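Local coordinates for protein kallikrein-10 (Homo sapiens, PDB 5LPE) that belongs to the secreted trypsin-like serine proteases of the kallikrein subfamily, has a tumour-suppressor role in breast and prostate cancer, and is inhibited by zinc, at residues Phe27-Val32 with Asp186-Pro190; His44-Leu50 with Asp92-Met97; Leu114-Cys120 with Val192-Gln198; Asn169-Gly175 with Pro214-Gln219. All blocks are in the same frame, centred on the assembly; numbering follows the deposited sequence.

Interaction 1. Residues Phe27-Val32 with Asp186-Pro190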
loop_
_atom_site.group_PDB
_atom_site.type_symbol
_atom_site.label_atom_id
_atom_site.label_comp_id
_atom_site.label_asym_id
_atom_site.label_seq_id
_atom_site.Cartn_x
_atom_site.Cartn_y
_atom_site.Cartn_z
ATOM N N PHE A 27 -9.256 -11.514 -6.888
ATOM C CA PHE A 27 -8.314 -10.592 -6.274
ATOM C C PHE A 27 -8.388 -9.226 -6.935
ATOM O O PHE A 27 -8.549 -9.112 -8.150
ATOM C CB PHE A 27 -6.900 -11.122 -6.387
ATOM C CG PHE A 27 -5.896 -10.311 -5.634
ATOM C CD1 PHE A 27 -5.701 -10.523 -4.274
ATOM C CD2 PHE A 27 -5.142 -9.335 -6.276
ATOM C CE1 PHE A 27 -4.773 -9.784 -3.572
ATOM C CE2 PHE A 27 -4.206 -8.587 -5.576
ATOM C CZ PHE A 27 -4.017 -8.814 -4.227
ATOM N N HIS A 28 -8.247 -8.181 -6.133
ATOM C CA HIS A 28 -8.329 -6.837 -6.685
ATOM C C HIS A 28 -7.115 -6.010 -6.284
ATOM O O HIS A 28 -6.330 -5.593 -7.137
ATOM C CB HIS A 28 -9.620 -6.148 -6.233
ATOM C CG HIS A 28 -10.111 -5.104 -7.186
ATOM N ND1 HIS A 28 -10.641 -5.413 -8.422
ATOM C CD2 HIS A 28 -10.159 -3.755 -7.086
ATOM C CE1 HIS A 28 -11.003 -4.301 -9.036
ATOM N NE2 HIS A 28 -10.721 -3.280 -8.246
ATOM N N CYS A 29 -6.951 -5.756 -4.993
ATOM C CA CYS A 29 -5.886 -4.890 -4.538
ATOM C C CYS A 29 -5.354 -5.377 -3.207
ATOM O O CYS A 29 -5.982 -6.170 -2.507
ATOM C CB CYS A 29 -6.363 -3.445 -4.390
ATOM S SG CYS A 29 -6.441 -2.593 -5.959
ATOM N N ALA A 30 -4.185 -4.869 -2.855
ATOM C CA ALA A 30 -3.723 -4.984 -1.489
ATOM C C ALA A 30 -4.100 -3.715 -0.741
ATOM O O ALA A 30 -4.606 -2.749 -1.318
ATOM C CB ALA A 30 -2.217 -5.241 -1.449
ATOM N N GLY A 31 -3.836 -3.724 0.557
ATOM C CA GLY A 31 -4.232 -2.635 1.437
ATOM C C GLY A 31 -3.546 -2.816 2.770
ATOM O O GLY A 31 -2.926 -3.847 3.041
ATOM N N VAL A 32 -3.647 -1.799 3.605
ATOM C CA VAL A 32 -3.028 -1.879 4.917
ATOM C C VAL A 32 -4.081 -1.695 5.989
ATOM O O VAL A 32 -5.016 -0.908 5.843
ATOM C CB VAL A 32 -1.919 -0.833 5.091
ATOM C CG1 VAL A 32 -0.887 -1.351 6.073
ATOM C CG2 VAL A 32 -1.311 -0.549 3.788
ATOM N N ASP A 186 1.710 -5.742 -5.381
ATOM C CA ASP A 186 0.359 -5.876 -5.763
ATOM C C ASP A 186 -0.189 -4.551 -6.248
ATOM O O ASP A 186 0.238 -4.069 -7.250
ATOM C CB ASP A 186 -0.395 -6.468 -4.605
ATOM C CG ASP A 186 0.211 -7.775 -4.125
ATOM O OD1 ASP A 186 0.220 -8.746 -4.853
ATOM O OD2 ASP A 186 0.686 -7.870 -3.011
ATOM N N SER A 187 -1.137 -3.947 -5.582
ATOM C CA SER A 187 -1.699 -2.671 -6.013
ATOM C C SER A 187 -2.398 -2.313 -4.764
ATOM O O SER A 187 -3.173 -3.074 -4.295
ATOM C CB SER A 187 -2.665 -2.869 -7.171
ATOM O OG SER A 187 -3.269 -1.678 -7.598
ATOM N N GLY A 188 -2.078 -1.191 -4.185
ATOM C CA GLY A 188 -2.644 -0.799 -2.930
ATOM C C GLY A 188 -1.741 -1.206 -1.799
ATOM O O GLY A 188 -1.953 -0.825 -0.716
ATOM N N GLY A 189 -0.730 -1.993 -2.110
ATOM C CA GLY A 189 0.229 -2.500 -1.172
ATOM C C GLY A 189 0.992 -1.456 -0.441
ATOM O O GLY A 189 1.172 -0.398 -0.950
ATOM N N PRO A 190 1.425 -1.764 0.778
ATOM C CA PRO A 190 2.166 -0.761 1.563
ATOM C C PRO A 190 3.656 -0.681 1.247
ATOM O O PRO A 190 4.309 -1.666 0.918
ATOM C CB PRO A 190 1.952 -1.229 3.010
ATOM C CG PRO A 190 1.669 -2.698 2.922
ATOM C CD PRO A 190 1.095 -2.978 1.565
#

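Interaction 2. Residues His44-Leu50 with Asp92-Met97. With ZN (zinc ion), chain F.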
loop_
_atom_site.group_PDB
_atom_site.type_symbol
_atom_site.label_atom_id
_atom_site.label_comp_id
_atom_site.label_asym_id
_atom_site.label_seq_id
_atom_site.Cartn_x
_atom_site.Cartn_y
_atom_site.Cartn_z
ATOM N N HIS A 44 -7.853 3.936 -6.947
ATOM C CA HIS A 44 -8.146 3.288 -8.229
ATOM C C HIS A 44 -8.645 1.866 -8.057
ATOM O O HIS A 44 -9.034 1.243 -9.051
ATOM C CB HIS A 44 -6.925 3.278 -9.163
ATOM C CG HIS A 44 -5.865 2.287 -8.784
ATOM N ND1 HIS A 44 -4.586 2.668 -8.435
ATOM C CD2 HIS A 44 -5.887 0.935 -8.709
ATOM C CE1 HIS A 44 -3.873 1.593 -8.150
ATOM N NE2 HIS A 44 -4.640 0.528 -8.305
ATOM N N CYS A 45 -8.605 1.338 -6.834
ATOM C CA CYS A 45 -9.160 0.041 -6.473
ATOM C C CYS A 45 -10.640 0.107 -6.125
ATOM O O CYS A 45 -11.217 -0.916 -5.735
ATOM C CB CYS A 45 -8.400 -0.536 -5.278
ATOM S SG CYS A 45 -6.620 -0.663 -5.477
ATOM N N GLY A 46 -11.259 1.279 -6.245
ATOM C CA GLY A 46 -12.600 1.500 -5.733
ATOM C C GLY A 46 -13.741 1.175 -6.673
ATOM O O GLY A 46 -14.842 1.700 -6.498
ATOM N N ASN A 47 -13.493 0.321 -7.672
ATOM C CA ASN A 47 -14.580 -0.191 -8.505
ATOM C C ASN A 47 -15.740 -0.656 -7.635
ATOM O O ASN A 47 -16.895 -0.281 -7.874
ATOM C CB ASN A 47 -14.088 -1.344 -9.391
ATOM C CG ASN A 47 -12.721 -1.078 -10.011
ATOM O OD1 ASN A 47 -11.690 -1.202 -9.341
ATOM N ND2 ASN A 47 -12.707 -0.725 -11.294
ATOM N N LYS A 48 -15.433 -1.461 -6.611
ATOM C CA LYS A 48 -16.349 -1.805 -5.514
ATOM C C LYS A 48 -17.482 -2.706 -5.995
ATOM O O LYS A 48 -17.811 -2.704 -7.179
ATOM C CB LYS A 48 -16.918 -0.531 -4.867
ATOM C CG LYS A 48 -16.315 -0.201 -3.511
ATOM C CD LYS A 48 -16.561 1.244 -3.126
ATOM C CE LYS A 48 -15.364 2.120 -3.471
ATOM N NZ LYS A 48 -15.591 3.572 -3.202
ATOM N N PRO A 49 -18.099 -3.479 -5.090
ATOM C CA PRO A 49 -17.828 -3.699 -3.664
ATOM C C PRO A 49 -16.624 -4.586 -3.406
ATOM O O PRO A 49 -16.267 -5.381 -4.282
ATOM C CB PRO A 49 -19.099 -4.387 -3.173
ATOM C CG PRO A 49 -19.716 -4.968 -4.394
ATOM C CD PRO A 49 -19.403 -4.033 -5.491
ATOM N N LEU A 50 -16.037 -4.470 -2.211
ATOM C CA LEU A 50 -14.824 -5.189 -1.851
ATOM C C LEU A 50 -15.007 -5.939 -0.539
ATOM O O LEU A 50 -15.922 -5.661 0.243
ATOM C CB LEU A 50 -13.628 -4.239 -1.719
ATOM C CG LEU A 50 -13.060 -3.625 -2.991
ATOM C CD1 LEU A 50 -11.785 -2.868 -2.676
ATOM C CD2 LEU A 50 -12.813 -4.698 -4.035
ATOM N N ASP A 92 -3.618 8.222 -11.974
ATOM C CA ASP A 92 -4.493 8.590 -10.869
ATOM C C ASP A 92 -3.742 9.488 -9.910
ATOM O O ASP A 92 -2.647 9.151 -9.449
ATOM C CB ASP A 92 -4.997 7.378 -10.089
ATOM C CG ASP A 92 -5.066 6.137 -10.905
ATOM O OD1 ASP A 92 -6.086 5.942 -11.595
ATOM O OD2 ASP A 92 -4.114 5.338 -10.805
ATOM N N GLU A 93 -4.342 10.607 -9.566
ATOM C CA GLU A 93 -3.688 11.532 -8.664
ATOM C C GLU A 93 -4.515 11.667 -7.390
ATOM O O GLU A 93 -5.751 11.751 -7.448
ATOM C CB GLU A 93 -3.434 12.864 -9.381
ATOM C CG GLU A 93 -2.633 12.740 -10.732
ATOM C CD GLU A 93 -1.460 11.698 -10.764
ATOM O OE1 GLU A 93 -1.112 11.236 -11.885
ATOM O OE2 GLU A 93 -0.861 11.354 -9.710
ATOM N N HIS A 94 -3.818 11.647 -6.242
ATOM C CA HIS A 94 -4.427 11.511 -4.915
ATOM C C HIS A 94 -5.176 10.186 -4.765
ATOM O O HIS A 94 -6.253 10.142 -4.166
ATOM C CB HIS A 94 -5.388 12.665 -4.583
ATOM C CG HIS A 94 -4.739 14.007 -4.427
ATOM N ND1 HIS A 94 -3.748 14.258 -3.502
ATOM C CD2 HIS A 94 -4.976 15.185 -5.055
ATOM C CE1 HIS A 94 -3.389 15.528 -3.579
ATOM N NE2 HIS A 94 -4.118 16.111 -4.517
ATOM N N ASP A 95 -4.622 9.077 -5.270
ATOM C CA ASP A 95 -5.431 7.861 -5.215
ATOM C C ASP A 95 -5.150 7.197 -3.878
ATOM O O ASP A 95 -4.167 6.478 -3.703
ATOM C CB ASP A 95 -5.205 6.920 -6.400
ATOM C CG ASP A 95 -3.763 6.564 -6.629
ATOM O OD1 ASP A 95 -2.878 7.254 -6.071
ATOM O OD2 ASP A 95 -3.524 5.598 -7.398
ATOM N N LEU A 96 -6.109 7.384 -2.980
ATOM C CA LEU A 96 -6.152 6.894 -1.617
ATOM C C LEU A 96 -7.612 6.605 -1.340
ATOM O O LEU A 96 -8.484 7.380 -1.730
ATOM C CB LEU A 96 -5.634 7.931 -0.623
ATOM C CG LEU A 96 -4.376 7.560 0.142
ATOM C CD1 LEU A 96 -3.320 7.116 -0.829
ATOM C CD2 LEU A 96 -3.932 8.755 0.954
ATOM N N MET A 97 -7.879 5.493 -0.685
ATOM C CA MET A 97 -9.252 5.145 -0.365
ATOM C C MET A 97 -9.222 4.457 0.990
ATOM O O MET A 97 -8.353 3.612 1.243
ATOM C CB MET A 97 -9.844 4.244 -1.455
ATOM C CG MET A 97 -11.259 3.818 -1.248
ATOM S SD MET A 97 -11.875 2.719 -2.561
ATOM C CE MET A 97 -10.651 1.426 -2.584
HETATM ZN ZN ZN F . -4.079 4.588 -9.105
#

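Interaction 3. Residues Leu114-Cys120 with Val192-Gln198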
loop_
_atom_site.group_PDB
_atom_site.type_symbol
_atom_site.label_atom_id
_atom_site.label_comp_id
_atom_site.label_asym_id
_atom_site.label_seq_id
_atom_site.Cartn_x
_atom_site.Cartn_y
_atom_site.Cartn_z
ATOM N N LEU A 114 -0.858 -1.152 11.305
ATOM C CA LEU A 114 0.449 -0.560 11.021
ATOM C C LEU A 114 0.457 0.898 11.478
ATOM O O LEU A 114 -0.404 1.687 11.066
ATOM C CB LEU A 114 0.773 -0.658 9.523
ATOM C CG LEU A 114 2.183 -0.883 8.954
ATOM C CD1 LEU A 114 2.224 -0.324 7.537
ATOM C CD2 LEU A 114 3.340 -0.407 9.828
ATOM N N GLN A 115 1.405 1.238 12.356
ATOM C CA GLN A 115 1.550 2.612 12.801
ATOM C C GLN A 115 1.631 3.539 11.588
ATOM O O GLN A 115 2.391 3.287 10.656
ATOM C CB GLN A 115 2.806 2.732 13.665
ATOM C CG GLN A 115 3.018 4.091 14.319
ATOM C CD GLN A 115 4.331 4.158 15.053
ATOM O OE1 GLN A 115 4.436 4.791 16.108
ATOM N NE2 GLN A 115 5.358 3.520 14.490
ATOM N N LEU A 116 0.806 4.584 11.588
ATOM C CA LEU A 116 0.820 5.627 10.573
ATOM C C LEU A 116 2.068 6.512 10.691
ATOM O O LEU A 116 2.679 6.598 11.753
ATOM C CB LEU A 116 -0.450 6.456 10.714
ATOM C CG LEU A 116 -1.735 5.739 10.323
ATOM C CD1 LEU A 116 -2.938 6.436 10.923
ATOM C CD2 LEU A 116 -1.809 5.619 8.799
ATOM N N PRO A 117 2.479 7.170 9.605
ATOM C CA PRO A 117 3.683 8.013 9.679
ATOM C C PRO A 117 3.448 9.206 10.590
ATOM O O PRO A 117 2.424 9.884 10.490
ATOM C CB PRO A 117 3.907 8.455 8.223
ATOM C CG PRO A 117 2.576 8.457 7.640
ATOM C CD PRO A 117 1.835 7.274 8.285
ATOM N N TYR A 118 4.394 9.438 11.495
ATOM C CA TYR A 118 4.482 10.645 12.303
ATOM C C TYR A 118 5.470 11.652 11.714
ATOM O O TYR A 118 5.743 12.686 12.336
ATOM C CB TYR A 118 4.844 10.290 13.749
ATOM C CG TYR A 118 6.116 9.500 13.901
ATOM C CD1 TYR A 118 6.128 8.121 13.774
ATOM C CD2 TYR A 118 7.313 10.138 14.176
ATOM C CE1 TYR A 118 7.288 7.411 13.920
ATOM C CE2 TYR A 118 8.482 9.433 14.321
ATOM C CZ TYR A 118 8.464 8.074 14.196
ATOM O OH TYR A 118 9.644 7.380 14.349
ATOM N N ARG A 119 5.968 11.386 10.509
ATOM C CA ARG A 119 7.166 11.981 9.937
ATOM C C ARG A 119 7.251 11.502 8.490
ATOM O O ARG A 119 6.720 10.441 8.150
ATOM C CB ARG A 119 8.381 11.511 10.751
ATOM C CG ARG A 119 9.710 12.218 10.612
ATOM C CD ARG A 119 10.800 11.376 11.346
ATOM N NE ARG A 119 10.952 10.030 10.775
ATOM C CZ ARG A 119 11.524 9.782 9.595
ATOM N NH1 ARG A 119 11.991 10.788 8.862
ATOM N NH2 ARG A 119 11.626 8.535 9.138
ATOM N N CYS A 120 7.943 12.264 7.651
ATOM C CA CYS A 120 8.112 11.905 6.246
ATOM C C CYS A 120 9.466 11.241 6.047
ATOM O O CYS A 120 10.473 11.665 6.623
ATOM C CB CYS A 120 8.002 13.121 5.324
ATOM S SG CYS A 120 6.383 13.914 5.208
ATOM N N VAL A 192 6.656 0.188 3.687
ATOM C CA VAL A 192 6.983 0.361 5.095
ATOM C C VAL A 192 8.422 0.861 5.207
ATOM O O VAL A 192 9.308 0.362 4.507
ATOM C CB VAL A 192 6.777 -0.960 5.862
ATOM C CG1 VAL A 192 6.980 -0.778 7.363
ATOM C CG2 VAL A 192 5.388 -1.550 5.561
ATOM N N CYS A 193 8.654 1.864 6.064
ATOM C CA CYS A 193 9.999 2.309 6.432
ATOM C C CYS A 193 10.097 2.364 7.947
ATOM O O CYS A 193 9.386 3.145 8.584
ATOM C CB CYS A 193 10.337 3.689 5.864
ATOM S SG CYS A 193 9.907 3.980 4.153
ATOM N N ASP A 194 11.008 1.577 8.515
ATOM C CA ASP A 194 11.179 1.484 9.970
ATOM C C ASP A 194 9.842 1.208 10.667
ATOM O O ASP A 194 9.472 1.863 11.653
ATOM C CB ASP A 194 11.848 2.749 10.527
ATOM C CG ASP A 194 12.863 2.440 11.633
ATOM O OD1 ASP A 194 12.754 1.341 12.220
ATOM O OD2 ASP A 194 13.745 3.292 11.937
ATOM N N GLU A 195 9.126 0.194 10.159
ATOM C CA GLU A 195 7.822 -0.216 10.707
ATOM C C GLU A 195 6.838 0.952 10.825
ATOM O O GLU A 195 6.035 1.031 11.762
ATOM C CB GLU A 195 8.002 -0.932 12.043
ATOM C CG GLU A 195 8.493 -2.365 11.874
ATOM C CD GLU A 195 7.539 -3.325 12.501
ATOM O OE1 GLU A 195 7.874 -4.518 12.624
ATOM O OE2 GLU A 195 6.437 -2.877 12.874
ATOM N N THR A 196 6.932 1.861 9.859
ATOM C CA THR A 196 5.963 2.908 9.562
ATOM C C THR A 196 5.458 2.733 8.126
ATOM O O THR A 196 6.130 2.144 7.277
ATOM C CB THR A 196 6.581 4.318 9.730
ATOM O OG1 THR A 196 8.006 4.206 9.729
ATOM C CG2 THR A 196 6.142 5.009 11.024
ATOM N N LEU A 197 4.269 3.278 7.865
ATOM C CA LEU A 197 3.648 3.245 6.551
ATOM C C LEU A 197 3.954 4.575 5.887
ATOM O O LEU A 197 3.387 5.600 6.263
ATOM C CB LEU A 197 2.141 3.064 6.685
ATOM C CG LEU A 197 1.304 3.082 5.421
ATOM C CD1 LEU A 197 1.351 1.707 4.763
ATOM C CD2 LEU A 197 -0.075 3.455 5.835
ATOM N N GLN A 198 4.864 4.577 4.925
ATOM C CA GLN A 198 5.121 5.816 4.222
ATOM C C GLN A 198 4.396 5.938 2.878
ATOM O O GLN A 198 4.271 7.056 2.366
ATOM C CB GLN A 198 6.639 5.991 4.055
ATOM C CG GLN A 198 7.382 6.232 5.392
ATOM C CD GLN A 198 7.113 7.612 5.982
ATOM O OE1 GLN A 198 6.650 8.519 5.291
ATOM N NE2 GLN A 198 7.393 7.770 7.259
#

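Interaction 4. Residues Asn169-Gly175 with Pro214-Gln219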
loop_
_atom_site.group_PDB
_atom_site.type_symbol
_atom_site.label_atom_id
_atom_site.label_comp_id
_atom_site.label_asym_id
_atom_site.label_seq_id
_atom_site.Cartn_x
_atom_site.Cartn_y
_atom_site.Cartn_z
ATOM N N ASN A 169 5.546 15.756 -5.486
ATOM C CA ASN A 169 5.102 16.552 -4.354
ATOM C C ASN A 169 4.412 15.768 -3.239
ATOM O O ASN A 169 4.911 15.753 -2.100
ATOM C CB ASN A 169 4.114 17.596 -4.887
ATOM C CG ASN A 169 4.148 18.903 -4.116
ATOM O OD1 ASN A 169 5.037 19.729 -4.314
ATOM N ND2 ASN A 169 3.168 19.105 -3.241
ATOM N N ASN A 170 3.428 14.945 -3.618
ATOM C CA ASN A 170 2.678 14.083 -2.719
ATOM C C ASN A 170 3.037 12.614 -2.931
ATOM O O ASN A 170 2.424 11.730 -2.310
ATOM C CB ASN A 170 1.175 14.369 -2.845
ATOM C CG ASN A 170 0.788 15.680 -2.191
ATOM O OD1 ASN A 170 1.395 16.071 -1.217
ATOM N ND2 ASN A 170 -0.263 16.320 -2.673
ATOM N N MET A 171 4.027 12.352 -3.794
ATOM C CA MET A 171 4.474 11.018 -4.143
ATOM C C MET A 171 5.856 10.787 -3.577
ATOM O O MET A 171 6.569 11.738 -3.255
ATOM C CB MET A 171 4.521 10.863 -5.636
ATOM C CG MET A 171 3.460 11.666 -6.386
ATOM S SD MET A 171 2.011 10.662 -6.800
ATOM C CE MET A 171 0.928 10.789 -5.384
ATOM N N ILE A 172 6.171 9.509 -3.392
ATOM C CA ILE A 172 7.532 9.046 -3.222
ATOM C C ILE A 172 7.755 7.961 -4.260
ATOM O O ILE A 172 6.880 7.121 -4.487
ATOM C CB ILE A 172 7.781 8.563 -1.786
ATOM C CG1 ILE A 172 6.662 7.647 -1.374
ATOM C CG2 ILE A 172 7.733 9.754 -0.846
ATOM C CD1 ILE A 172 6.894 7.016 -0.055
ATOM N N CYS A 173 8.866 8.059 -4.972
ATOM C CA CYS A 173 9.304 7.033 -5.897
ATOM C C CYS A 173 10.272 6.107 -5.190
ATOM O O CYS A 173 11.244 6.568 -4.589
ATOM C CB CYS A 173 9.957 7.670 -7.114
ATOM S SG CYS A 173 8.660 8.247 -8.188
ATOM N N ALA A 174 9.994 4.819 -5.234
ATOM C CA ALA A 174 10.742 3.831 -4.473
ATOM C C ALA A 174 11.602 3.029 -5.437
ATOM O O ALA A 174 11.077 2.291 -6.271
ATOM C CB ALA A 174 9.790 2.925 -3.712
ATOM N N GLY A 175 12.919 3.203 -5.360
ATOM C CA GLY A 175 13.815 2.402 -6.177
ATOM C C GLY A 175 13.959 1.000 -5.624
ATOM O O GLY A 175 14.295 0.816 -4.450
ATOM N N PRO A 214 11.584 2.949 -11.112
ATOM C CA PRO A 214 10.961 3.004 -9.788
ATOM C C PRO A 214 9.444 3.063 -9.855
ATOM O O PRO A 214 8.847 3.524 -10.829
ATOM C CB PRO A 214 11.522 4.303 -9.203
ATOM C CG PRO A 214 11.593 5.180 -10.387
ATOM C CD PRO A 214 12.122 4.268 -11.490
ATOM N N ALA A 215 8.822 2.599 -8.779
ATOM C CA ALA A 215 7.380 2.695 -8.672
ATOM C C ALA A 215 7.002 4.014 -8.024
ATOM O O ALA A 215 7.831 4.717 -7.455
ATOM C CB ALA A 215 6.811 1.533 -7.858
ATOM N N VAL A 216 5.707 4.295 -8.033
ATOM C CA VAL A 216 5.182 5.579 -7.604
ATOM C C VAL A 216 4.175 5.297 -6.503
ATOM O O VAL A 216 3.133 4.673 -6.746
ATOM C CB VAL A 216 4.554 6.368 -8.760
ATOM C CG1 VAL A 216 3.865 7.632 -8.235
ATOM C CG2 VAL A 216 5.612 6.731 -9.771
ATOM N N TYR A 217 4.494 5.745 -5.290
ATOM C CA TYR A 217 3.672 5.541 -4.112
ATOM C C TYR A 217 3.073 6.866 -3.667
ATOM O O TYR A 217 3.680 7.932 -3.836
ATOM C CB TYR A 217 4.487 4.949 -2.971
ATOM C CG TYR A 217 4.911 3.521 -3.183
ATOM C CD1 TYR A 217 6.002 3.204 -3.989
ATOM C CD2 TYR A 217 4.248 2.484 -2.533
ATOM C CE1 TYR A 217 6.395 1.889 -4.169
ATOM C CE2 TYR A 217 4.636 1.154 -2.700
ATOM C CZ TYR A 217 5.712 0.859 -3.521
ATOM O OH TYR A 217 6.099 -0.467 -3.702
ATOM N N THR A 218 1.872 6.799 -3.104
ATOM C CA THR A 218 1.304 7.982 -2.486
ATOM C C THR A 218 2.049 8.260 -1.186
ATOM O O THR A 218 2.280 7.349 -0.392
ATOM C CB THR A 218 -0.190 7.795 -2.230
ATOM O OG1 THR A 218 -0.841 7.430 -3.453
ATOM C CG2 THR A 218 -0.805 9.104 -1.709
ATOM N N GLN A 219 2.450 9.508 -0.964
ATOM C CA GLN A 219 3.218 9.825 0.231
ATOM C C GLN A 219 2.233 10.034 1.377
ATOM O O GLN A 219 1.501 11.024 1.403
ATOM C CB GLN A 219 4.060 11.067 -0.026
ATOM C CG GLN A 219 5.093 11.391 1.003
ATOM C CD GLN A 219 5.888 12.604 0.601
ATOM O OE1 GLN A 219 5.452 13.391 -0.238
ATOM N NE2 GLN A 219 7.056 12.764 1.194
#

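Interaction 1. Residues Phe27-Val32 with Asp186-Pro190
The rim of the Phe27 ring comes within 4.3 Å of Asp186 OD1, its CZ carbon meeting the carboxylate obliquely, while one face lies over the backbone N of Cys29, which sits off-centre. This is where strand 26-35 of the first barrel of the chymotrypsin fold meets the loop of the second that carries Ser187, the charge-relay serine by similarity. In Asp186, CG beside the backbone N (chi1 -55°) turns the carboxylate to Thr134 OG1 and Trp132 N. In active relatives the aspartate in this place pairs with the new chain N-terminus, so the bonding here is consistent with a zymogen-like enzyme. Below the carboxylate, Asp186 CB rests on the Ala30 methyl at 3.8 Å. The backbone is tied by one hydrogen bond, Ala30 N to Ser187 O, with the donor nearly along the C=O axis. Gly188 follows at phi 95°, and its CA offers a C-H to Ala30 O at 3.2 Å; a side chain on this glycine would run into that same oxygen. Ser187 OG, hydrogen-bonded to His44 NE2, also lies 3.7 Å from Cys29 SG, the sulfur disulfide-bonded to Cys45. At the far end the two hydrophobic side chains cross obliquely, with Val32 CG2 against Pro190 CB at 3.4 Å and nearing the ring CG at 3.8 Å.

Interaction 2. Residues His44-Leu50 with Asp92-Met97
His44 comes up to Asp92 and Asp95 around a zinc ion. Its CB starts 3.7 Å from Asp92 OD1, the two side chains crossing at about a right angle. CG lies 2.9 Å from the zinc, ND1 binds it at 2.1 Å, and CE1 stands beside the bond, 3.2 Å from the metal; NE2, at the far corner, is hydrogen-bonded to Ser187 OG. Asp92 OD2 supplies a second ligand and Asp95 OD2 a third at 2.1 Å; Asp95 runs alongside the imidazole in the same direction, its OD2 at the ring edge and the planes 44° apart. Ser202 OG hydrogen-bonds that same oxygen from the second shell. Deeper in, Met97 reaches across with CG anti to its backbone N (chi1 -180°) and bends only at the sulfur. SD lies 3.5 Å from Gly46 CA, while Lys48 runs antiparallel to it, CE 3.7 Å from SD. The Met97 methyl ends by Cys45 CB. By similarity, His44, Asp95 and Ser187 form the catalytic triad, and here the ring nitrogen that would face the aspartate is taken by zinc, with ND1 and Asp95 OD2 3.3 Å apart as fellow ligands: a zinc-inhibited charge-relay site of a serine protease.

Interaction 3. Residues Leu114-Cys120 with Val192-Gln198
Gln115 and Leu116 lie beside Thr196 and Leu197 with CA atoms 5.5 Å apart in each pair, and a single weak backbone bond, Leu197 N to Gln115 O at 3.4 Å, ties the loop to the strand. Leu114 does most of the hydrophobic work: its CD1 sits 3.5 Å from Leu197 CB, the two leucines crossing at about a right angle, and also touches Val192 CG2 across the hairpin. Its other methyl, CD2, rests near Glu195 O in the tight turn. Leu116 instead runs side by side with Leu197, CD2 to CD2 at 4.1 Å. The Leu197 carbonyl points its oxygen at the Pro117 ring, by CD, CG and CB, and the Tyr118 ring crosses Thr196, CE1 coming to 3.9 Å from the CG2 methyl. The polar grip is Gln198: bent at chi2 (-71°), it carries its amide round so that NE2 gives Arg119 O a hydrogen bond of 2.9 Å, nearly straight at 166°. The carbonyl oxygen lies in the amide plane, yet the donor stands 36° above the carbonyl plane. OE1 accepts a weak bond from Ala121 N. A leucine in place of Gln198 has no side-chain N-H to give, and Arg119 O would probably be left without this donor and the loop less firmly held. This is the linker between the two barrels, lying on the hairpin of strands 190-193 and 196-203. Leu114 and Leu197 both touch Val32 of strand 26-35 in the first barrel, while Leu116 and Pro117 pack on Met224 of helix 224-230.

Interaction 4. Residues Asn169-Gly175 with Pro214-Gln219
Two antiparallel neighbours in the second beta-barrel of the chymotrypsin fold, strands 171-176 and 215-219, pair between Met171-Ala174 and Ala215-Thr218, their axes 144° apart within the segments. Ile172 and Tyr217 form a hydrogen-bonded pair, Tyr217 N reaching Ile172 O at 2.9 Å and Ile172 N reaching Tyr217 O at 3.0 Å. Ala174 N bonds Ala215 O in the next such pair, whose return bond is weak. Ile172, Ala174 and Tyr217 lie on one face, all three touching Leu191 of strand 190-193. There the Ala174 methyl lies 3.6 Å from Tyr217 CE1, meeting the ring obliquely, and Ile172 CG1 crosses to Tyr217 CB at 3.8 Å. Gln219, extended with CG anti to its backbone N (chi1 -169°), passes Ile172 at about a right angle and lays its CG 3.6 Å from the CG2 methyl. With an alanine at Gln219 that CG is gone, and the Ile172 methyl is likely to lose its cover on this side, leaving a gap. Cys173 and Val216 point to the opposite face, where Cys173 is disulfide-bonded to Cys159. Met171, folded at chi2 and chi3, brings SD to 3.8 Å from Val216 CG1, and Cys173 SG lies as far from Val216 CG2.

Interactions 1 and 4 are buried, interactions 2 and 3 only partly so, and several residues of interaction 3 are exposed. Interaction 1 sits nearest the middle of the chain and bridges the two barrels. The Cys29-Cys45 disulfide joins interaction 1 to interaction 2, and Ser187 and His44 face each other there. Val32 of interaction 1 packs against interaction 3, as Pro190 does on Leu197. Neighbouring strands 196-203 and 215-219 bring interactions 3 and 4 together. The chemistry follows position: metal ligation in the active-site cleft, one backbone bond and close apolar contacts where the barrels meet (interaction 1), a regular backbone ladder inside the second barrel (interaction 4), and sparse bonds with leucine packing in the linker.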